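Local coordinates for protein D-ribulose-5-phosphate 3-epimerase, putative (PDB 1TQX) that probably catalyses the interconversion of D-ribulose 5-phosphate and D-xylulose 5-phosphate, using one divalent metal ion in a TIM-barrel subunit, at residues E22-M27 with N56-Y61; M42-N47 with F93-E98; E109-N114 with T136-T141; M145-E148 with G153-F156; F166-Y171 with G194-V199. One frame throughout, in Å; residues are numbered along the deposited sequence.

Contact 1. Residues E22-M27 with N56-Y61; sequences EETQRM and NNLKKY
Thr24 and Gln25 on helix 20-29 meet Leu58 of helix 52-58 and Tyr61 just after it in the chain, joining two successive outer helices of the TIM barrel. Two buried side chains make the van der Waals part. Leu58 has CG anti to its backbone N (chi1 175°), which carries the isobutyl end toward the neighbouring helix, where it meets Thr24 tip to tip: Leu58 CD1 lies 3.7 Å from Thr24 OG1 and 4.0 Å from Thr24 CB. The hydroxyl oxygen touched by this methyl group is hydrogen-bonded to Leu20 O of its own helix. Behind this pair lies strand 34-40, where Ile35 touches Thr24 and Leu37 touches Leu58.

The polar part lies nearer the surface. The side chain of Gln25, extended beyond CG, spans the groove between the segments and reaches the backbone carbonyl of Tyr61. Its amide plane stands perpendicular to the Tyr61 ring, and Gln25 NE2 passes 3.6 Å from Tyr61 CB. The bond itself is nearly straight: Gln25 NE2 donates to Tyr61 O at 2.9 Å with an N-H...O angle of 164°, the oxygen lying close to the amide plane.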
# COMPACT_ATOMS: atom_id res chain seq x y z
N GLU A 22 19.08 -1.06 -6.04
CA GLU A 22 19.85 0.00 -5.38
C GLU A 22 18.95 0.96 -4.58
O GLU A 22 19.27 1.32 -3.45
CB GLU A 22 20.66 0.79 -6.42
CG GLU A 22 21.64 1.80 -5.81
CD GLU A 22 22.61 2.39 -6.83
OE1 GLU A 22 23.82 2.45 -6.53
OE2 GLU A 22 22.16 2.80 -7.92
N GLU A 23 17.83 1.35 -5.18
CA GLU A 23 16.90 2.25 -4.54
C GLU A 23 16.26 1.64 -3.29
O GLU A 23 16.06 2.32 -2.28
CB GLU A 23 15.80 2.66 -5.53
CG GLU A 23 16.32 3.50 -6.69
CD GLU A 23 16.44 4.98 -6.33
OE1 GLU A 23 16.86 5.30 -5.20
OE2 GLU A 23 16.11 5.82 -7.19
N THR A 24 15.96 0.34 -3.36
CA THR A 24 15.34 -0.34 -2.23
C THR A 24 16.33 -0.53 -1.08
O THR A 24 15.97 -0.40 0.09
CB THR A 24 14.79 -1.72 -2.64
OG1 THR A 24 13.85 -1.56 -3.71
CG2 THR A 24 14.07 -2.38 -1.47
N GLN A 25 17.58 -0.84 -1.43
CA GLN A 25 18.62 -1.02 -0.43
C GLN A 25 18.82 0.33 0.28
O GLN A 25 19.03 0.38 1.49
CB GLN A 25 19.93 -1.48 -1.09
CG GLN A 25 19.82 -2.87 -1.73
CD GLN A 25 21.06 -3.29 -2.48
OE1 GLN A 25 21.70 -2.48 -3.15
NE2 GLN A 25 21.40 -4.58 -2.40
N ARG A 26 18.74 1.41 -0.50
CA ARG A 26 18.89 2.75 0.04
C ARG A 26 17.77 3.03 1.04
O ARG A 26 18.01 3.48 2.16
CB ARG A 26 18.87 3.76 -1.11
CG ARG A 26 19.04 5.21 -0.71
CD ARG A 26 18.78 6.10 -1.93
NE ARG A 26 18.21 7.38 -1.56
CZ ARG A 26 17.36 8.06 -2.32
NH1 ARG A 26 16.97 7.57 -3.49
NH2 ARG A 26 16.89 9.24 -1.90
N MET A 27 16.53 2.75 0.65
CA MET A 27 15.39 2.97 1.54
C MET A 27 15.57 2.13 2.81
O MET A 27 15.26 2.57 3.92
CB MET A 27 14.08 2.60 0.85
CG MET A 27 13.68 3.57 -0.28
SD MET A 27 13.47 5.27 0.34
CE MET A 27 14.96 6.04 -0.31
N ASN A 56 10.48 -10.68 -7.69
CA ASN A 56 11.15 -11.90 -7.22
C ASN A 56 12.67 -11.75 -7.27
O ASN A 56 13.38 -12.29 -6.41
CB ASN A 56 10.70 -13.11 -8.06
CG ASN A 56 9.26 -13.51 -7.79
OD1 ASN A 56 8.63 -14.20 -8.59
ND2 ASN A 56 8.73 -13.08 -6.64
N ASN A 57 13.17 -11.03 -8.27
CA ASN A 57 14.61 -10.81 -8.42
C ASN A 57 15.09 -9.83 -7.35
O ASN A 57 16.17 -10.00 -6.78
CB ASN A 57 14.92 -10.26 -9.82
CG ASN A 57 16.42 -10.16 -10.08
OD1 ASN A 57 17.01 -9.07 -10.04
ND2 ASN A 57 17.05 -11.30 -10.34
N LEU A 58 14.29 -8.80 -7.09
CA LEU A 58 14.63 -7.80 -6.08
C LEU A 58 14.90 -8.44 -4.72
O LEU A 58 15.82 -8.04 -4.00
CB LEU A 58 13.49 -6.78 -5.94
CG LEU A 58 13.63 -5.73 -4.84
CD1 LEU A 58 14.83 -4.83 -5.12
CD2 LEU A 58 12.35 -4.91 -4.74
N LYS A 59 14.09 -9.43 -4.37
CA LYS A 59 14.21 -10.12 -3.08
C LYS A 59 15.61 -10.69 -2.85
O LYS A 59 16.04 -10.87 -1.70
CB LYS A 59 13.17 -11.23 -2.98
CG LYS A 59 13.11 -11.94 -1.64
CD LYS A 59 12.70 -10.99 -0.52
CE LYS A 59 12.71 -11.70 0.82
NZ LYS A 59 12.47 -10.76 1.94
N LYS A 60 16.32 -10.97 -3.93
CA LYS A 60 17.66 -11.52 -3.84
C LYS A 60 18.66 -10.52 -3.25
O LYS A 60 19.68 -10.90 -2.67
CB LYS A 60 18.13 -11.94 -5.24
CG LYS A 60 19.52 -12.57 -5.28
CD LYS A 60 20.11 -12.61 -6.70
CE LYS A 60 19.39 -13.59 -7.62
NZ LYS A 60 17.99 -13.18 -7.93
N TYR A 61 18.35 -9.22 -3.37
CA TYR A 61 19.27 -8.18 -2.89
C TYR A 61 18.86 -7.38 -1.66
O TYR A 61 19.57 -6.46 -1.26
CB TYR A 61 19.56 -7.22 -4.05
CG TYR A 61 20.03 -7.93 -5.30
CD1 TYR A 61 19.16 -8.16 -6.36
CD2 TYR A 61 21.33 -8.40 -5.40
CE1 TYR A 61 19.58 -8.85 -7.50
CE2 TYR A 61 21.77 -9.09 -6.54
CZ TYR A 61 20.89 -9.31 -7.58
OH TYR A 61 21.33 -9.98 -8.70

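Contact 2. Residues M42-N47 with F93-E98; sequences MHFVPN and FEALNE
Two loops at the C-terminal ends of barrel strands, the side of a TIM barrel that carries the active site, meet where Phe44 leans on Glu94 and Ala95. Loop 42-47 follows strand 34-40, which bears the zinc ligands His36 and Asp38, and segment 93-98 follows strand 88-92. Phe44 supplies the whole contact from its side. With CG anti to the backbone N (chi1 -176°), the side chain directs its ring toward segment 93-98, and the CE1-CZ edge makes the contacts.

Glu94 CB sits at the ring edge, near its plane, 4.1 Å from Phe44 CE1. The backbone of the next residue comes in obliquely, with Ala95 N 3.8 Å from Phe44 CE1, and the methyl carbon Ala95 CB completes the apolar patch at 4.1 Å from Phe44 CE1. Glu94 bends at chi2, and its carboxylate plane is turned 47° from the phenyl ring. That carboxylate is held by other partners: OE1 by His92, OE2 by Thr125 and the backbone N of Lys122. The phenyl group therefore packs beside a polar network without bonding to it.

Within the loop, Asp41 OD1 accepts a hydrogen bond from Phe44 N, while the ring of His92, at the end of strand 88-92, meets that of Phe44. Beyond them, Glu94 touches Ile121 of strand 116-121, and Leu96 packs against helix 100-111.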
# COMPACT_ATOMS: atom_id res chain seq x y z
N MET A 42 -1.84 -2.22 -17.28
CA MET A 42 -2.37 -1.50 -18.43
C MET A 42 -3.85 -1.82 -18.70
O MET A 42 -4.40 -1.43 -19.74
CB MET A 42 -1.53 -1.79 -19.68
CG MET A 42 -1.79 -0.85 -20.85
SD MET A 42 -1.61 0.90 -20.40
CE MET A 42 0.14 1.05 -20.41
N HIS A 43 -4.48 -2.54 -17.78
CA HIS A 43 -5.90 -2.87 -17.92
C HIS A 43 -6.70 -2.33 -16.74
O HIS A 43 -7.65 -1.56 -16.94
CB HIS A 43 -6.11 -4.39 -18.06
CG HIS A 43 -5.64 -4.94 -19.37
ND1 HIS A 43 -4.31 -4.97 -19.74
CD2 HIS A 43 -6.33 -5.47 -20.41
CE1 HIS A 43 -4.20 -5.50 -20.94
NE2 HIS A 43 -5.41 -5.81 -21.37
N PHE A 44 -6.33 -2.71 -15.52
CA PHE A 44 -7.05 -2.20 -14.35
C PHE A 44 -6.80 -0.70 -14.21
O PHE A 44 -7.65 0.04 -13.72
CB PHE A 44 -6.61 -2.93 -13.08
CG PHE A 44 -7.38 -2.51 -11.87
CD1 PHE A 44 -8.70 -2.93 -11.68
CD2 PHE A 44 -6.82 -1.64 -10.94
CE1 PHE A 44 -9.45 -2.49 -10.59
CE2 PHE A 44 -7.55 -1.19 -9.85
CZ PHE A 44 -8.87 -1.62 -9.67
N VAL A 45 -5.61 -0.27 -14.62
CA VAL A 45 -5.22 1.13 -14.61
C VAL A 45 -4.46 1.33 -15.92
O VAL A 45 -3.86 0.39 -16.44
CB VAL A 45 -4.30 1.50 -13.41
CG1 VAL A 45 -5.10 1.46 -12.12
CG2 VAL A 45 -3.12 0.53 -13.34
N PRO A 46 -4.49 2.55 -16.49
CA PRO A 46 -3.80 2.84 -17.75
C PRO A 46 -2.29 3.04 -17.67
O PRO A 46 -1.75 4.04 -18.16
CB PRO A 46 -4.53 4.09 -18.25
CG PRO A 46 -4.81 4.82 -16.98
CD PRO A 46 -5.30 3.71 -16.05
N ASN A 47 -1.60 2.07 -17.07
CA ASN A 47 -0.15 2.14 -16.91
C ASN A 47 0.38 0.72 -16.69
O ASN A 47 -0.30 -0.12 -16.10
CB ASN A 47 0.18 3.02 -15.70
CG ASN A 47 1.64 3.46 -15.65
OD1 ASN A 47 2.06 4.13 -14.70
ND2 ASN A 47 2.41 3.09 -16.66
N PHE A 93 -10.75 -4.13 -4.41
CA PHE A 93 -12.14 -4.53 -4.19
C PHE A 93 -12.82 -4.49 -5.56
O PHE A 93 -13.62 -5.37 -5.90
CB PHE A 93 -12.79 -3.54 -3.21
CG PHE A 93 -14.23 -3.84 -2.85
CD1 PHE A 93 -14.59 -5.06 -2.29
CD2 PHE A 93 -15.20 -2.85 -3.00
CE1 PHE A 93 -15.91 -5.29 -1.87
CE2 PHE A 93 -16.52 -3.08 -2.59
CZ PHE A 93 -16.87 -4.30 -2.02
N GLU A 94 -12.48 -3.47 -6.35
CA GLU A 94 -13.08 -3.30 -7.68
C GLU A 94 -12.64 -4.35 -8.69
O GLU A 94 -13.37 -4.63 -9.64
CB GLU A 94 -12.76 -1.90 -8.23
CG GLU A 94 -13.19 -0.75 -7.32
CD GLU A 94 -12.15 -0.41 -6.28
OE1 GLU A 94 -11.12 -1.12 -6.22
OE2 GLU A 94 -12.35 0.55 -5.51
N ALA A 95 -11.45 -4.92 -8.51
CA ALA A 95 -10.96 -5.92 -9.44
C ALA A 95 -11.82 -7.19 -9.39
O ALA A 95 -11.87 -7.95 -10.35
CB ALA A 95 -9.50 -6.27 -9.11
N LEU A 96 -12.49 -7.40 -8.26
CA LEU A 96 -13.37 -8.55 -8.08
C LEU A 96 -14.83 -8.13 -8.13
O LEU A 96 -15.68 -8.72 -7.47
CB LEU A 96 -13.07 -9.26 -6.76
CG LEU A 96 -11.95 -10.31 -6.79
CD1 LEU A 96 -10.69 -9.68 -7.34
CD2 LEU A 96 -11.71 -10.87 -5.39
N ASN A 97 -15.11 -7.09 -8.91
CA ASN A 97 -16.46 -6.58 -9.09
C ASN A 97 -17.20 -6.25 -7.79
O ASN A 97 -18.42 -6.39 -7.70
CB ASN A 97 -17.27 -7.58 -9.92
CG ASN A 97 -16.74 -7.72 -11.33
OD1 ASN A 97 -17.06 -8.68 -12.04
ND2 ASN A 97 -15.92 -6.76 -11.75
N GLU A 98 -16.45 -5.82 -6.78
CA GLU A 98 -17.03 -5.44 -5.50
C GLU A 98 -17.94 -6.47 -4.83
O GLU A 98 -18.86 -6.10 -4.11
CB GLU A 98 -17.78 -4.11 -5.66
CG GLU A 98 -16.88 -2.94 -6.01
CD GLU A 98 -17.61 -1.62 -6.08
OE1 GLU A 98 -18.59 -1.44 -5.33
OE2 GLU A 98 -17.19 -0.74 -6.86

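Contact 3. Residues E109-N114 with T136-T141; sequences EIRDNN and TNLINT
Arg111 and Leu138 bring the two backbones within 7.3 Å, CA to CA, where a type I turn runs from Arg111 to Asn114 and the connection leading into strand 141-145 passes alongside. Arg111 is the one residue of 109-114 that takes part. Its chain is bent at chi2 and chi3, which folds the guanidinium back over the neighbouring segment. Arg111 NH1 donates to Leu138 O at 2.9 Å with an N-H...O angle of 147°, approaching from above the carbonyl plane and not along a lone pair. The aliphatic part of the arginine follows the same carbonyl, with Arg111 CD 3.5 Å from Leu138 O, and Arg111 CG lies 4.3 Å from the Leu138 methyl CD2.

Asn140 comes from the opposite direction. One terminal atom of its amide lies over the guanidinium centre, the two planes inclined at 67°; whether that atom is the nitrogen or the oxygen is uncertain. At the edge of the guanidinium lies the more distant carbonyl of Asn137. Arg111 NE has a weak bond to Leu115 O, just past the turn.

Within 136-141, Thr136 OG1 accepts from Leu138 N in an ST turn as the chain leaves helix 131-134. The contact thus joins two consecutive helix-to-strand connections of the TIM barrel, at the N-terminal ends of strands 116-121 and 141-145.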
# COMPACT_ATOMS: atom_id res chain seq x y z
N GLU A 109 -7.19 -17.48 0.52
CA GLU A 109 -6.07 -18.06 -0.21
C GLU A 109 -4.76 -17.35 0.09
O GLU A 109 -3.73 -17.99 0.30
CB GLU A 109 -6.36 -18.02 -1.71
CG GLU A 109 -7.58 -18.84 -2.11
CD GLU A 109 -7.87 -18.78 -3.60
OE1 GLU A 109 -8.87 -19.39 -4.03
OE2 GLU A 109 -7.10 -18.13 -4.34
N ILE A 110 -4.81 -16.02 0.12
CA ILE A 110 -3.60 -15.25 0.41
C ILE A 110 -3.10 -15.58 1.81
O ILE A 110 -1.91 -15.82 2.01
CB ILE A 110 -3.87 -13.73 0.25
CG1 ILE A 110 -4.07 -13.40 -1.23
CG2 ILE A 110 -2.71 -12.93 0.83
CD1 ILE A 110 -4.40 -11.95 -1.52
N ARG A 111 -4.01 -15.63 2.79
CA ARG A 111 -3.61 -15.96 4.16
C ARG A 111 -3.09 -17.40 4.23
O ARG A 111 -2.17 -17.69 5.00
CB ARG A 111 -4.78 -15.78 5.14
CG ARG A 111 -5.38 -14.36 5.21
CD ARG A 111 -4.32 -13.26 5.36
NE ARG A 111 -3.55 -13.33 6.60
CZ ARG A 111 -3.99 -12.94 7.80
NH1 ARG A 111 -5.22 -12.45 7.95
NH2 ARG A 111 -3.19 -13.03 8.85
N ASP A 112 -3.65 -18.30 3.43
CA ASP A 112 -3.19 -19.69 3.42
C ASP A 112 -1.81 -19.85 2.78
O ASP A 112 -1.25 -20.94 2.78
CB ASP A 112 -4.20 -20.61 2.73
CG ASP A 112 -5.39 -20.95 3.61
OD1 ASP A 112 -5.32 -20.68 4.83
OD2 ASP A 112 -6.38 -21.50 3.09
N ASN A 113 -1.28 -18.76 2.22
CA ASN A 113 0.06 -18.77 1.63
C ASN A 113 1.00 -18.11 2.64
O ASN A 113 2.14 -17.77 2.32
CB ASN A 113 0.09 -17.99 0.31
CG ASN A 113 -0.31 -18.84 -0.89
OD1 ASN A 113 0.54 -19.46 -1.54
ND2 ASN A 113 -1.60 -18.88 -1.19
N ASN A 114 0.50 -17.93 3.86
CA ASN A 114 1.25 -17.29 4.95
C ASN A 114 1.70 -15.89 4.57
O ASN A 114 2.84 -15.48 4.82
CB ASN A 114 2.46 -18.15 5.33
CG ASN A 114 2.06 -19.50 5.89
OD1 ASN A 114 1.16 -19.58 6.72
ND2 ASN A 114 2.72 -20.55 5.44
N THR A 136 -14.60 -10.40 8.84
CA THR A 136 -14.09 -11.78 8.88
C THR A 136 -12.70 -11.85 9.51
O THR A 136 -12.22 -12.94 9.84
CB THR A 136 -13.98 -12.38 7.47
OG1 THR A 136 -12.91 -11.74 6.76
CG2 THR A 136 -15.28 -12.17 6.70
N ASN A 137 -12.07 -10.69 9.68
CA ASN A 137 -10.73 -10.61 10.27
C ASN A 137 -9.62 -11.16 9.36
O ASN A 137 -8.48 -11.31 9.80
CB ASN A 137 -10.69 -11.34 11.61
CG ASN A 137 -11.59 -10.71 12.64
OD1 ASN A 137 -11.45 -9.52 12.95
ND2 ASN A 137 -12.52 -11.49 13.19
N LEU A 138 -9.95 -11.44 8.11
CA LEU A 138 -8.98 -11.97 7.16
C LEU A 138 -8.08 -10.88 6.57
O LEU A 138 -7.00 -11.18 6.04
CB LEU A 138 -9.70 -12.68 6.02
CG LEU A 138 -10.41 -13.99 6.35
CD1 LEU A 138 -11.36 -14.36 5.22
CD2 LEU A 138 -9.37 -15.08 6.57
N ILE A 139 -8.51 -9.63 6.67
CA ILE A 139 -7.76 -8.51 6.12
C ILE A 139 -6.82 -7.84 7.12
O ILE A 139 -7.25 -7.37 8.17
CB ILE A 139 -8.72 -7.43 5.56
CG1 ILE A 139 -9.71 -8.05 4.57
CG2 ILE A 139 -7.93 -6.31 4.90
CD1 ILE A 139 -9.05 -8.74 3.38
N ASN A 140 -5.54 -7.80 6.78
CA ASN A 140 -4.54 -7.18 7.63
C ASN A 140 -4.46 -5.67 7.41
O ASN A 140 -4.17 -4.91 8.34
CB ASN A 140 -3.15 -7.78 7.34
CG ASN A 140 -3.06 -9.25 7.70
OD1 ASN A 140 -2.87 -9.61 8.86
ND2 ASN A 140 -3.19 -10.10 6.69
N THR A 141 -4.71 -5.25 6.17
CA THR A 141 -4.61 -3.84 5.82
C THR A 141 -5.64 -3.39 4.79
O THR A 141 -5.97 -4.14 3.86
CB THR A 141 -3.23 -3.54 5.17
OG1 THR A 141 -2.17 -4.03 6.01
CG2 THR A 141 -3.05 -2.04 4.95

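Contact 4. Residues M145-E148 with G153-F156; sequences MTVE and GQSF. With SO4 (sulfate ion), chain C.
Gln154, Thr146 and Val147 bury the most surface in this contact, which draws together the two limbs of the loop between strand 141-145 and helix 161-170. Gln154 provides the polar link. Its chain is extended beyond CG, and its amide nitrogen reaches the opposite limb, Gln154 NE2 donating to Glu148 O at 2.8 Å with an N-H...O angle of 149°. The donor is tilted 16° from the carbonyl plane. The same nitrogen also bonds to Phe151 O, so one side-chain amide is bonded to two carbonyls of the loop, one on the first limb (Glu148) and one within the bend (Phe151).

Val147 crosses Gln154 at about a right angle. The detailed spacing of these two side chains in the model is doubtful.

Thr146 packs on Phe156. Phe156 has CG anti to the backbone N (chi1 178°), and its ring swings back across the other limb although its CB starts out away from it. The Thr146 methyl CG2 comes obliquely to the ring, 3.6 Å from Phe156 CE1, while Thr146 CB is 3.7 Å from Phe156 CD1. The threonine hydroxyl bonds to Gly180 O, next to the zinc ligand Asp179.

At the start of the second limb, Gly153 N donates to sulfate O4 at 3.2 Å, and Thr202 OG1 holds the same ion. Gly153 and Thr202 are predicted substrate-binding residues. The sulfate, which probably comes from the crystallisation liquor, probably marks the phosphate site at the C-terminal end of the TIM barrel in this epimerase family.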
# COMPACT_ATOMS: atom_id res chain seq x y z
N MET A 145 -7.00 4.68 -1.21
CA MET A 145 -6.35 5.50 -2.23
C MET A 145 -6.75 6.95 -1.97
O MET A 145 -7.94 7.25 -1.82
CB MET A 145 -6.81 5.11 -3.64
CG MET A 145 -6.32 3.77 -4.15
SD MET A 145 -4.51 3.63 -4.18
CE MET A 145 -4.05 4.95 -5.28
N THR A 146 -5.76 7.84 -1.92
CA THR A 146 -6.05 9.25 -1.70
C THR A 146 -5.85 10.01 -3.01
O THR A 146 -5.79 11.24 -3.04
CB THR A 146 -5.16 9.85 -0.59
OG1 THR A 146 -3.80 9.44 -0.78
CG2 THR A 146 -5.65 9.38 0.78
N VAL A 147 -5.77 9.24 -4.10
CA VAL A 147 -5.63 9.78 -5.44
C VAL A 147 -6.14 8.73 -6.43
O VAL A 147 -6.28 7.56 -6.07
CB VAL A 147 -4.15 10.10 -5.77
CG1 VAL A 147 -3.38 8.82 -6.14
CG2 VAL A 147 -4.09 11.10 -6.89
N GLU A 148 -6.46 9.14 -7.65
CA GLU A 148 -6.94 8.21 -8.68
C GLU A 148 -5.72 7.37 -9.05
O GLU A 148 -4.75 7.87 -9.62
CB GLU A 148 -7.45 9.00 -9.89
CG GLU A 148 -8.59 9.96 -9.56
CD GLU A 148 -8.72 11.11 -10.56
OE1 GLU A 148 -8.91 10.84 -11.77
OE2 GLU A 148 -8.64 12.28 -10.13
N GLY A 153 2.73 11.63 -8.39
CA GLY A 153 2.77 13.06 -8.64
C GLY A 153 1.45 13.82 -8.55
O GLY A 153 1.43 15.04 -8.68
N GLN A 154 0.34 13.11 -8.31
CA GLN A 154 -0.96 13.77 -8.21
C GLN A 154 -1.18 14.33 -6.80
O GLN A 154 -0.45 13.99 -5.87
CB GLN A 154 -2.07 12.79 -8.54
CG GLN A 154 -1.87 12.03 -9.84
CD GLN A 154 -3.03 11.11 -10.15
OE1 GLN A 154 -4.14 11.56 -10.41
NE2 GLN A 154 -2.78 9.81 -10.10
N SER A 155 -2.20 15.17 -6.65
CA SER A 155 -2.49 15.79 -5.36
C SER A 155 -3.39 15.01 -4.40
O SER A 155 -4.40 14.42 -4.79
CB SER A 155 -3.07 17.19 -5.57
OG SER A 155 -4.31 17.13 -6.25
N PHE A 156 -3.00 15.03 -3.13
CA PHE A 156 -3.71 14.36 -2.04
C PHE A 156 -5.17 14.83 -1.96
O PHE A 156 -5.44 16.03 -1.94
CB PHE A 156 -2.98 14.69 -0.73
CG PHE A 156 -3.62 14.11 0.51
CD1 PHE A 156 -3.43 12.78 0.86
CD2 PHE A 156 -4.37 14.93 1.35
CE1 PHE A 156 -3.96 12.27 2.04
CE2 PHE A 156 -4.91 14.43 2.54
CZ PHE A 156 -4.70 13.10 2.88
S SO4 C . 2.90 9.84 -4.89
O1 SO4 C . 3.38 8.87 -3.88
O2 SO4 C . 1.60 9.38 -5.43
O3 SO4 C . 2.71 11.15 -4.27
O4 SO4 C . 3.89 9.94 -5.98

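Contact 5. Residues F166-Y171 with G194-V199; sequences FLRKKY and GANIIV
Bends at chi2 and chi3 (57° and 64°) turn the side chain of Arg168 toward the chain just after helix 184-193, bringing its NE and NH2 onto the carbonyl of Gly194. The grip is side-on, both nitrogens sharing one oxygen: Arg168 NH2 to Gly194 O at 2.8 Å and Arg168 NE to Gly194 O at 3.0 Å. NE lies in the carbonyl plane on a lone pair, whereas NH2 approaches nearly along the C=O axis. Neither bond is straight, as expected when one acceptor is shared by two adjacent donors, and the oxygen sits somewhat out of the guanidinium plane.

The backbones come close here. The CA atoms of Arg168 and Gly194 are 5.3 Å apart, and Arg168 CB lies 3.9 Å from Gly194 CA, leaving no room for a side chain on the glycine. Gly194 has positive phi and closes helix 184-193 with a Schellman motif.

Asn196 OD1 lies 3.1 Å from Arg168 NH2, its amide plane turned 64° from the guanidinium. That oxygen takes a hydrogen bond from Ile176 N, while ND2 bonds to Asn175 and Lys5 O. The remaining guanidinium nitrogen, NH1, donates to Leu174 O and weakly to Tyr171 O. One arginine therefore links the ends of helices 161-170 and 184-193 to the approach to strand 175-179, a helix-to-strand junction at the N-terminal side of a TIM barrel.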
# COMPACT_ATOMS: atom_id res chain seq x y z
N PHE A 166 -13.65 6.48 9.52
CA PHE A 166 -14.65 5.41 9.62
C PHE A 166 -13.99 4.08 10.00
O PHE A 166 -14.43 3.41 10.93
CB PHE A 166 -15.37 5.23 8.28
CG PHE A 166 -16.28 4.03 8.24
CD1 PHE A 166 -17.57 4.10 8.77
CD2 PHE A 166 -15.84 2.82 7.70
CE1 PHE A 166 -18.41 2.99 8.76
CE2 PHE A 166 -16.68 1.70 7.69
CZ PHE A 166 -17.96 1.78 8.22
N LEU A 167 -12.93 3.72 9.28
CA LEU A 167 -12.22 2.47 9.52
C LEU A 167 -11.55 2.39 10.89
O LEU A 167 -11.68 1.38 11.59
CB LEU A 167 -11.18 2.24 8.42
CG LEU A 167 -11.71 1.98 7.01
CD1 LEU A 167 -10.59 2.12 5.99
CD2 LEU A 167 -12.33 0.59 6.94
N ARG A 168 -10.84 3.44 11.29
CA ARG A 168 -10.17 3.42 12.59
C ARG A 168 -11.16 3.32 13.74
O ARG A 168 -10.90 2.63 14.73
CB ARG A 168 -9.31 4.68 12.77
CG ARG A 168 -8.61 4.75 14.13
CD ARG A 168 -7.74 3.51 14.36
NE ARG A 168 -6.64 3.42 13.39
CZ ARG A 168 -6.28 2.29 12.78
NH1 ARG A 168 -6.92 1.16 13.04
NH2 ARG A 168 -5.27 2.29 11.92
N LYS A 169 -12.29 3.99 13.62
CA LYS A 169 -13.30 3.97 14.67
C LYS A 169 -13.94 2.60 14.83
O LYS A 169 -14.20 2.15 15.95
CB LYS A 169 -14.38 5.02 14.39
CG LYS A 169 -15.40 5.18 15.51
CD LYS A 169 -16.36 6.33 15.21
CE LYS A 169 -17.34 6.56 16.36
NZ LYS A 169 -18.18 5.37 16.65
N LYS A 170 -14.19 1.93 13.71
CA LYS A 170 -14.83 0.62 13.72
C LYS A 170 -13.86 -0.54 13.96
O LYS A 170 -14.23 -1.54 14.57
CB LYS A 170 -15.57 0.40 12.39
CG LYS A 170 -16.47 -0.83 12.35
CD LYS A 170 -17.29 -0.84 11.06
CE LYS A 170 -18.18 -2.08 10.97
NZ LYS A 170 -19.21 -2.12 12.04
N TYR A 171 -12.63 -0.40 13.49
CA TYR A 171 -11.63 -1.46 13.65
C TYR A 171 -10.34 -0.89 14.23
O TYR A 171 -9.48 -0.41 13.49
CB TYR A 171 -11.35 -2.13 12.30
CG TYR A 171 -12.58 -2.58 11.54
CD1 TYR A 171 -13.17 -1.78 10.57
CD2 TYR A 171 -13.14 -3.84 11.78
CE1 TYR A 171 -14.29 -2.20 9.86
CE2 TYR A 171 -14.26 -4.27 11.07
CZ TYR A 171 -14.83 -3.45 10.11
OH TYR A 171 -15.92 -3.87 9.39
N GLY A 194 -6.46 8.46 11.63
CA GLY A 194 -6.34 7.04 11.92
C GLY A 194 -5.36 6.21 11.10
O GLY A 194 -5.13 5.04 11.41
N ALA A 195 -4.77 6.80 10.06
CA ALA A 195 -3.82 6.06 9.23
C ALA A 195 -2.53 5.75 10.00
O ALA A 195 -2.04 6.59 10.75
CB ALA A 195 -3.48 6.86 7.97
N ASN A 196 -2.00 4.54 9.82
CA ASN A 196 -0.76 4.17 10.50
C ASN A 196 0.34 3.69 9.54
O ASN A 196 1.48 3.49 9.95
CB ASN A 196 -1.00 3.10 11.59
CG ASN A 196 -1.50 1.78 11.03
OD1 ASN A 196 -2.61 1.70 10.50
ND2 ASN A 196 -0.68 0.74 11.15
N ILE A 197 -0.02 3.49 8.28
CA ILE A 197 0.95 3.07 7.27
C ILE A 197 0.92 4.13 6.17
O ILE A 197 -0.13 4.42 5.61
CB ILE A 197 0.61 1.69 6.69
CG1 ILE A 197 0.51 0.66 7.82
CG2 ILE A 197 1.69 1.27 5.69
CD1 ILE A 197 0.24 -0.75 7.35
N ILE A 198 2.08 4.69 5.87
CA ILE A 198 2.17 5.76 4.88
C ILE A 198 2.94 5.40 3.63
O ILE A 198 4.13 5.11 3.69
CB ILE A 198 2.84 6.99 5.51
CG1 ILE A 198 2.15 7.35 6.83
CG2 ILE A 198 2.83 8.16 4.51
CD1 ILE A 198 0.67 7.68 6.70
N VAL A 199 2.26 5.43 2.48
CA VAL A 199 2.93 5.15 1.22
C VAL A 199 3.27 6.51 0.60
O VAL A 199 2.38 7.33 0.37
CB VAL A 199 2.02 4.37 0.25
CG1 VAL A 199 2.68 4.27 -1.12
CG2 VAL A 199 1.75 2.98 0.80

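In the fold
All five contacts belong to one TIM barrel. Contacts 2 and 4 lie among the loops at its catalytic end, about 17 Å between centres; the first is apolar packing at the surface, the second a partly buried loop closure that reaches the sulfate. Contacts 3 and 5 lie at the other end, away from the annotated sites. Both use an arginine from a helix end to hold backbone carbonyls, contact 3 at the surface and contact 5 partly buried, and they meet where Thr141 packs on Ile197. Contact 1 joins two outer helices, mixing buried van der Waals packing with one amide-to-backbone bond. It lies across the chain's centre from contact 5, about 28 Å between centres.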